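Local coordinates for SusD superfamily protein (Bacteroides vulgatus ATCC 8482, PDB 3JQ0), which is a SusD-family protein of the outer membrane, probably involved in binding sugars or other nutrients at the cell surface, at residues A[12-23]-A[103-114]. Residues are numbered along the deposited sequence; the frame is centred on the assembly and turned at random.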
loop_
_atom_site.group_PDB
_atom_site.type_symbol
_atom_site.label_atom_id
_atom_site.label_comp_id
_atom_site.label_asym_id
_atom_site.label_seq_id
_atom_site.Cartn_x
_atom_site.Cartn_y
_atom_site.Cartn_z
ATOM N N PHE A 12 8.183 14.495 -24.851
ATOM C CA PHE A 12 8.629 14.115 -23.493
ATOM C C PHE A 12 7.499 14.146 -22.473
ATOM O O PHE A 12 7.391 13.207 -21.667
ATOM C CB PHE A 12 9.819 14.976 -23.050
ATOM C CG PHE A 12 11.083 14.649 -23.786
ATOM C CD1 PHE A 12 11.426 15.281 -24.982
ATOM C CD2 PHE A 12 11.940 13.701 -23.276
ATOM C CE1 PHE A 12 12.583 14.949 -25.633
ATOM C CE2 PHE A 12 13.083 13.343 -23.928
ATOM C CZ PHE A 12 13.427 13.995 -25.125
ATOM N N THR A 13 6.668 15.184 -22.505
ATOM C CA THR A 13 5.536 15.287 -21.596
ATOM C C THR A 13 4.623 14.063 -21.775
ATOM O O THR A 13 4.205 13.433 -20.796
ATOM C CB THR A 13 4.766 16.571 -21.833
ATOM O OG1 THR A 13 5.627 17.682 -21.562
ATOM C CG2 THR A 13 3.521 16.624 -20.960
ATOM N N ALA A 14 4.310 13.736 -23.032
ATOM C CA ALA A 14 3.404 12.636 -23.334
ATOM C C ALA A 14 4.020 11.318 -22.871
ATOM O O ALA A 14 3.333 10.453 -22.338
ATOM C CB ALA A 14 3.108 12.593 -24.839
ATOM N N PHE A 15 5.297 11.108 -23.126
ATOM C CA PHE A 15 5.920 9.828 -22.749
ATOM C C PHE A 15 5.956 9.667 -21.217
ATOM O O PHE A 15 5.645 8.596 -20.700
ATOM C CB PHE A 15 7.327 9.698 -23.354
ATOM C CG PHE A 15 7.813 8.286 -23.442
ATOM C CD1 PHE A 15 8.477 7.671 -22.400
ATOM C CD2 PHE A 15 7.542 7.539 -24.574
ATOM C CE1 PHE A 15 8.897 6.405 -22.489
ATOM C CE2 PHE A 15 7.989 6.264 -24.692
ATOM C CZ PHE A 15 8.687 5.686 -23.632
ATOM N N ASN A 16 6.290 10.749 -20.530
ATOM C CA ASN A 16 6.292 10.739 -19.073
ATOM C C ASN A 16 4.899 10.437 -18.513
ATOM O O ASN A 16 4.715 9.680 -17.548
ATOM C CB ASN A 16 6.805 12.078 -18.526
ATOM C CG ASN A 16 7.012 12.053 -17.038
ATOM O OD1 ASN A 16 7.624 11.108 -16.496
ATOM N ND2 ASN A 16 6.552 13.107 -16.358
ATOM N N THR A 17 3.887 11.051 -19.136
ATOM C CA THR A 17 2.521 10.825 -18.741
ATOM C C THR A 17 2.184 9.331 -18.949
ATOM O O THR A 17 1.546 8.689 -18.101
ATOM C CB THR A 17 1.576 11.774 -19.519
ATOM O OG1 THR A 17 1.949 13.105 -19.172
ATOM C CG2 THR A 17 0.118 11.527 -19.170
ATOM N N GLY A 18 2.640 8.774 -20.073
ATOM C CA GLY A 18 2.448 7.373 -20.340
ATOM C C GLY A 18 3.125 6.457 -19.319
ATOM O O GLY A 18 2.542 5.406 -18.948
ATOM N N LEU A 19 4.326 6.808 -18.867
ATOM C CA LEU A 19 5.009 6.004 -17.828
ATOM C C LEU A 19 4.148 5.957 -16.577
ATOM O O LEU A 19 3.985 4.913 -15.932
ATOM C CB LEU A 19 6.363 6.574 -17.477
ATOM C CG LEU A 19 7.389 6.510 -18.592
ATOM C CD1 LEU A 19 8.712 7.140 -18.088
ATOM C CD2 LEU A 19 7.604 5.101 -19.103
ATOM N N HIS A 20 3.634 7.101 -16.181
ATOM C CA HIS A 20 2.785 7.189 -15.002
ATOM C C HIS A 20 1.480 6.402 -15.177
ATOM O O HIS A 20 1.000 5.758 -14.240
ATOM C CB HIS A 20 2.568 8.645 -14.592
ATOM C CG HIS A 20 3.774 9.283 -13.954
ATOM N ND1 HIS A 20 4.864 9.770 -14.658
ATOM C CD2 HIS A 20 4.038 9.525 -12.638
ATOM C CE1 HIS A 20 5.711 10.292 -13.774
ATOM N NE2 HIS A 20 5.270 10.118 -12.541
ATOM N N ALA A 21 0.925 6.390 -16.383
ATOM C CA ALA A 21 -0.250 5.571 -16.678
ATOM C C ALA A 21 0.076 4.095 -16.608
ATOM O O ALA A 21 -0.725 3.297 -16.090
ATOM C CB ALA A 21 -0.848 5.958 -18.056
ATOM N N LEU A 22 1.270 3.677 -17.058
ATOM C CA LEU A 22 1.688 2.294 -16.895
ATOM C C LEU A 22 1.796 1.892 -15.435
ATOM O O LEU A 22 1.379 0.800 -15.037
ATOM C CB LEU A 22 2.990 2.026 -17.615
ATOM C CG LEU A 22 2.978 2.062 -19.154
ATOM C CD1 LEU A 22 4.411 1.982 -19.691
ATOM C CD2 LEU A 22 2.086 0.923 -19.721
ATOM N N LEU A 23 2.320 2.786 -14.623
ATOM C CA LEU A 23 2.432 2.505 -13.196
ATOM C C LEU A 23 1.033 2.358 -12.590
ATOM O O LEU A 23 0.786 1.473 -11.783
ATOM C CB LEU A 23 3.184 3.625 -12.519
ATOM C CG LEU A 23 3.881 3.378 -11.277
ATOM C CD1 LEU A 23 4.950 2.346 -11.527
ATOM C CD2 LEU A 23 4.559 4.694 -10.846
ATOM N N TYR A 103 12.466 15.168 -15.128
ATOM C CA TYR A 103 12.110 13.900 -15.758
ATOM C C TYR A 103 13.069 12.782 -15.340
ATOM O O TYR A 103 12.619 11.661 -15.097
ATOM C CB TYR A 103 12.109 13.985 -17.268
ATOM C CG TYR A 103 10.994 14.757 -17.933
ATOM C CD1 TYR A 103 9.685 14.664 -17.519
ATOM C CD2 TYR A 103 11.260 15.559 -19.024
ATOM C CE1 TYR A 103 8.699 15.321 -18.152
ATOM C CE2 TYR A 103 10.281 16.251 -19.635
ATOM C CZ TYR A 103 8.991 16.141 -19.222
ATOM O OH TYR A 103 7.943 16.790 -19.870
ATOM N N LEU A 104 14.367 13.054 -15.248
ATOM C CA LEU A 104 15.319 12.043 -14.837
ATOM C C LEU A 104 15.064 11.662 -13.376
ATOM O O LEU A 104 15.126 10.468 -13.044
ATOM C CB LEU A 104 16.751 12.521 -15.065
ATOM C CG LEU A 104 17.183 12.619 -16.525
ATOM C CD1 LEU A 104 18.569 13.272 -16.692
ATOM C CD2 LEU A 104 17.149 11.268 -17.188
ATOM N N GLY A 105 14.757 12.647 -12.524
ATOM C CA GLY A 105 14.449 12.325 -11.130
ATOM C C GLY A 105 13.281 11.358 -11.077
ATOM O O GLY A 105 13.310 10.336 -10.352
ATOM N N GLU A 106 12.264 11.620 -11.891
ATOM C CA GLU A 106 11.109 10.747 -11.929
ATOM C C GLU A 106 11.404 9.365 -12.491
ATOM O O GLU A 106 10.922 8.348 -11.929
ATOM C CB GLU A 106 9.969 11.396 -12.696
ATOM C CG GLU A 106 9.464 12.692 -12.107
ATOM C CD GLU A 106 8.242 13.197 -12.816
ATOM O OE1 GLU A 106 8.292 13.323 -14.035
ATOM O OE2 GLU A 106 7.198 13.531 -12.159
ATOM N N ALA A 107 12.155 9.298 -13.591
ATOM C CA ALA A 107 12.386 8.039 -14.262
ATOM C C ALA A 107 13.283 7.106 -13.432
ATOM O O ALA A 107 12.971 5.922 -13.244
ATOM C CB ALA A 107 12.950 8.271 -15.661
ATOM N N TYR A 108 14.390 7.649 -12.923
ATOM C CA TYR A 108 15.252 6.840 -12.037
ATOM C C TYR A 108 14.454 6.397 -10.791
ATOM O O TYR A 108 14.626 5.263 -10.317
ATOM C CB TYR A 108 16.496 7.627 -11.662
ATOM C CG TYR A 108 17.572 7.687 -12.717
ATOM C CD1 TYR A 108 18.191 6.547 -13.156
ATOM C CD2 TYR A 108 17.962 8.904 -13.274
ATOM C CE1 TYR A 108 19.210 6.582 -14.108
ATOM C CE2 TYR A 108 18.985 8.961 -14.229
ATOM C CZ TYR A 108 19.584 7.802 -14.635
ATOM O OH TYR A 108 20.604 7.854 -15.573
ATOM N N GLY A 109 13.629 7.283 -10.235
ATOM C CA GLY A 109 12.860 6.945 -9.030
ATOM C C GLY A 109 11.865 5.824 -9.313
ATOM O O GLY A 109 11.768 4.864 -8.536
HETATM N N MSE A 110 11.119 5.946 -10.429
HETATM C CA MSE A 110 10.157 4.901 -10.785
HETATM C C MSE A 110 10.842 3.574 -11.063
HETATM O O MSE A 110 10.293 2.500 -10.713
HETATM C CB MSE A 110 9.296 5.318 -11.961
HETATM C CG MSE A 110 8.287 6.437 -11.676
HETATM SE SE MSE A 110 7.098 6.798 -13.159
HETATM C CE MSE A 110 8.375 7.730 -14.298
ATOM N N ARG A 111 12.021 3.601 -11.685
ATOM C CA ARG A 111 12.719 2.349 -11.936
ATOM C C ARG A 111 13.082 1.647 -10.621
ATOM O O ARG A 111 12.838 0.448 -10.428
ATOM C CB ARG A 111 13.968 2.557 -12.816
ATOM C CG ARG A 111 14.645 1.249 -13.182
ATOM C CD ARG A 111 15.598 1.359 -14.326
ATOM N NE ARG A 111 16.814 2.041 -13.950
ATOM C CZ ARG A 111 17.789 2.321 -14.814
ATOM N NH1 ARG A 111 17.611 2.103 -16.084
ATOM N NH2 ARG A 111 18.891 2.849 -14.383
ATOM N N ALA A 112 13.642 2.408 -9.687
ATOM C CA ALA A 112 13.995 1.878 -8.364
ATOM C C ALA A 112 12.744 1.348 -7.654
ATOM O O ALA A 112 12.796 0.311 -6.998
ATOM C CB ALA A 112 14.670 2.964 -7.543
ATOM N N TYR A 113 11.634 2.076 -7.770
ATOM C CA TYR A 113 10.389 1.694 -7.113
ATOM C C TYR A 113 9.908 0.318 -7.569
ATOM O O TYR A 113 9.544 -0.555 -6.779
ATOM C CB TYR A 113 9.339 2.786 -7.421
ATOM C CG TYR A 113 8.001 2.497 -6.810
ATOM C CD1 TYR A 113 7.747 2.702 -5.448
ATOM C CD2 TYR A 113 6.972 1.971 -7.581
ATOM C CE1 TYR A 113 6.494 2.370 -4.885
ATOM C CE2 TYR A 113 5.741 1.687 -7.034
ATOM C CZ TYR A 113 5.516 1.838 -5.713
ATOM O OH TYR A 113 4.304 1.447 -5.153
ATOM N N LEU A 114 9.929 0.088 -8.876
ATOM C CA LEU A 114 9.513 -1.189 -9.415
ATOM C C LEU A 114 10.483 -2.300 -9.007
ATOM O O LEU A 114 10.046 -3.373 -8.590
ATOM C CB LEU A 114 9.336 -1.122 -10.937
ATOM C CG LEU A 114 8.229 -0.215 -11.430
ATOM C CD1 LEU A 114 8.230 -0.113 -12.946
ATOM C CD2 LEU A 114 6.840 -0.695 -10.944
HETATM O O HOH W 1 10.358 10.476 -16.634
#
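Asn-16 ND2 donates to Glu-106 OE1 over 2.9 Å, bent at 138°, and meets the carboxylate on its syn side, somewhat out of plane. Its amide oxygen OD1 accepts from a water that also donates to Tyr-103 O, which ties both ends of the amide to helix 103-114. With CG anti to the backbone N (chi1 -172°), Asn-16 reaches across and sets ND2 at the edge of the Tyr-103 ring, 3.6 Å from CE1. Farther along, Met-110, a selenomethionine modelled in two conformers, serves in the one described as a knob in the hole formed by Asn-16, Leu-19, His-20 and Leu-23. In that conformer its SE lies over one face of the His-20 imidazole, 3.8 Å from the ring centroid. That ring is fixed in rotation by ND1, which donates to Asn-16 O at 2.9 Å, and by NE2, which accepts from the backbone N of Trp-180. Replacing His-20 by an alanine would probably leave Met-110 SE without its aromatic face, open a gap beside it and deprive the Trp-180 N-H of its acceptor. Leu-23 CD1 closes the row against Leu-114 CD2 at 3.6 Å. Segments 12-23 and 103-114 run in the same direction, their axes 23° apart, as in the helical, TPR-like part of SusD proteins, with helix 75-91 against Phe-12 and Tyr-103 and strand 359-363 against Tyr-113.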